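Local coordinates for nitrogenase iron-molybdenum cofactor biosynthesis protein NifB (Methanothermobacter thermautotrophicus, PDB 7JMA) that probably catalyses the radical SAM-dependent carbide insertion that couples two [4Fe-4S] clusters into the [8Fe-9S-C] precursor of the nitrogenase iron-molybdenum cofactor, at residues R216-M221 against K252-F257. Residues are numbered along the deposited sequence; the frame is centred on the assembly and turned at random.
Sequences RGASLM and KIIPVF
Met221 is gripped through both backbone polar atoms by the chain at 254-257, a worked example of how an irregular segment can extend the edge of a parallel sheet. Met221 N donates to Pro255 O at 2.9 Å, in the carbonyl plane and nearly straight (162° at the hydrogen). Phe257 N returns the bond to Met221 O, also at 2.9 Å but tilted 21° from the carbonyl plane. Between them Val256 CA comes within 3.2 Å of Met221 O, a CA-H...O contact. This is the pattern of a single parallel bridge, Met221 opposite Val256.

Leu220 reaches over the flank of this bridge. With CG anti to the backbone N (chi1 177°), its CD1 sits against Phe257 N and Pro255 O, 3.3 Å from the latter, while CD2 touches Phe257 CB, the two side chains slanting across each other. Cutting Leu220 back to an alanine removes both methyls, and the main chain here would probably lose its apolar cover, with a gap beside Phe257 CB. Ile254, facing Met221 CB and Ala218, sends CD1 to Ala218 CB at 4.1 Å, and its CG2 touches Met221 CB.

Further out, the Met221 side chain turns away to pack on Ile206 and Ala210 of helix 206-216 and on Val250 of helix 240-251. Strand 190-197 holds the other edge, pairing Val193 with Leu220 and Val191 with Ser219. Gly217, in a Schellman motif at positive phi, ends helix 206-216.

Strand 220-225 is one of the two outermost strands of the six-stranded parallel sheet, the partial TIM barrel of radical SAM enzymes. The two bonds satisfy Met221 N and O whatever the side chains are; any selectivity would have to come from the fit of Leu220, Ile254 and their apolar neighbours, which join this chain to the sheet edge.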
loop_
_atom_site.group_PDB
_atom_site.type_symbol
_atom_site.label_atom_id
_atom_site.label_comp_id
_atom_site.label_asym_id
_atom_site.label_seq_id
_atom_site.Cartn_x
_atom_site.Cartn_y
_atom_site.Cartn_z
ATOM N N ARG A 216 -2.496 -3.739 15.010
ATOM C CA ARG A 216 -1.306 -2.930 14.748
ATOM C C ARG A 216 -1.622 -1.453 14.570
ATOM O O ARG A 216 -0.690 -0.645 14.515
ATOM C CB ARG A 216 -0.574 -3.410 13.484
ATOM C CG ARG A 216 -0.207 -4.901 13.445
ATOM C CD ARG A 216 1.075 -5.212 14.177
ATOM N NE ARG A 216 1.411 -6.629 14.074
ATOM C CZ ARG A 216 2.656 -7.090 14.046
ATOM N NH1 ARG A 216 3.677 -6.239 14.122
ATOM N NH2 ARG A 216 2.882 -8.399 13.932
ATOM N N GLY A 217 -2.895 -1.090 14.437
ATOM C CA GLY A 217 -3.256 0.310 14.356
ATOM C C GLY A 217 -3.895 0.770 13.054
ATOM O O GLY A 217 -4.115 1.976 12.885
ATOM N N ALA A 218 -4.215 -0.150 12.143
ATOM C CA ALA A 218 -4.889 0.246 10.909
ATOM C C ALA A 218 -6.269 0.822 11.212
ATOM O O ALA A 218 -6.928 0.434 12.184
ATOM C CB ALA A 218 -5.025 -0.940 9.941
ATOM N N SER A 219 -6.716 1.740 10.347
ATOM C CA SER A 219 -8.004 2.412 10.486
ATOM C C SER A 219 -9.092 1.883 9.574
ATOM O O SER A 219 -10.275 2.026 9.904
ATOM C CB SER A 219 -7.868 3.918 10.235
ATOM O OG SER A 219 -7.107 4.547 11.262
ATOM N N LEU A 220 -8.723 1.281 8.446
ATOM C CA LEU A 220 -9.688 0.958 7.412
ATOM C C LEU A 220 -9.094 -0.163 6.580
ATOM O O LEU A 220 -7.880 -0.247 6.432
ATOM C CB LEU A 220 -9.979 2.196 6.554
ATOM C CG LEU A 220 -10.907 2.081 5.357
ATOM C CD1 LEU A 220 -12.325 1.860 5.842
ATOM C CD2 LEU A 220 -10.812 3.351 4.529
ATOM N N MET A 221 -9.957 -1.035 6.086
ATOM C CA MET A 221 -9.544 -2.066 5.148
ATOM C C MET A 221 -10.313 -1.905 3.852
ATOM O O MET A 221 -11.506 -1.601 3.858
ATOM C CB MET A 221 -9.771 -3.452 5.714
ATOM C CG MET A 221 -8.833 -4.459 5.127
ATOM S SD MET A 221 -8.534 -5.794 6.276
ATOM C CE MET A 221 -8.845 -7.158 5.170
ATOM N N LYS A 252 -17.179 -6.460 10.690
ATOM C CA LYS A 252 -17.375 -6.715 12.111
ATOM C C LYS A 252 -16.096 -6.516 12.912
ATOM O O LYS A 252 -16.163 -6.434 14.145
ATOM C CB LYS A 252 -17.914 -8.133 12.323
ATOM N N ILE A 253 -14.952 -6.416 12.237
ATOM C CA ILE A 253 -13.658 -6.295 12.885
ATOM C C ILE A 253 -13.065 -4.903 12.707
ATOM O O ILE A 253 -12.496 -4.346 13.647
ATOM C CB ILE A 253 -12.699 -7.388 12.359
ATOM C CG1 ILE A 253 -13.168 -8.765 12.858
ATOM C CG2 ILE A 253 -11.258 -7.088 12.712
ATOM C CD1 ILE A 253 -13.192 -9.819 11.787
ATOM N N ILE A 254 -13.197 -4.322 11.524
ATOM C CA ILE A 254 -12.555 -3.053 11.192
ATOM C C ILE A 254 -13.411 -2.379 10.122
ATOM O O ILE A 254 -14.039 -3.083 9.317
ATOM C CB ILE A 254 -11.108 -3.295 10.724
ATOM C CG1 ILE A 254 -10.350 -1.994 10.432
ATOM C CG2 ILE A 254 -11.107 -4.172 9.490
ATOM C CD1 ILE A 254 -8.861 -2.203 10.279
ATOM N N PRO A 255 -13.502 -1.046 10.085
ATOM C CA PRO A 255 -14.247 -0.388 9.005
ATOM C C PRO A 255 -13.735 -0.806 7.632
ATOM O O PRO A 255 -12.542 -1.048 7.436
ATOM C CB PRO A 255 -14.001 1.099 9.263
ATOM C CG PRO A 255 -13.817 1.179 10.744
ATOM C CD PRO A 255 -13.060 -0.081 11.111
ATOM N N VAL A 256 -14.658 -0.883 6.675
ATOM C CA VAL A 256 -14.361 -1.332 5.321
ATOM C C VAL A 256 -14.699 -0.205 4.359
ATOM O O VAL A 256 -15.733 0.455 4.500
ATOM C CB VAL A 256 -15.141 -2.612 4.956
ATOM C CG1 VAL A 256 -14.899 -2.995 3.494
ATOM C CG2 VAL A 256 -14.738 -3.746 5.878
ATOM N N PHE A 257 -13.828 0.015 3.381
ATOM C CA PHE A 257 -14.097 1.022 2.365
ATOM C C PHE A 257 -15.243 0.581 1.459
ATOM O O PHE A 257 -15.241 -0.537 0.930
ATOM C CB PHE A 257 -12.846 1.290 1.532
ATOM C CG PHE A 257 -13.067 2.266 0.412
ATOM C CD1 PHE A 257 -13.048 3.630 0.655
ATOM C CD2 PHE A 257 -13.296 1.824 -0.882
ATOM C CE1 PHE A 257 -13.255 4.536 -0.372
ATOM C CE2 PHE A 257 -13.505 2.724 -1.913
ATOM C CZ PHE A 257 -13.484 4.081 -1.658
#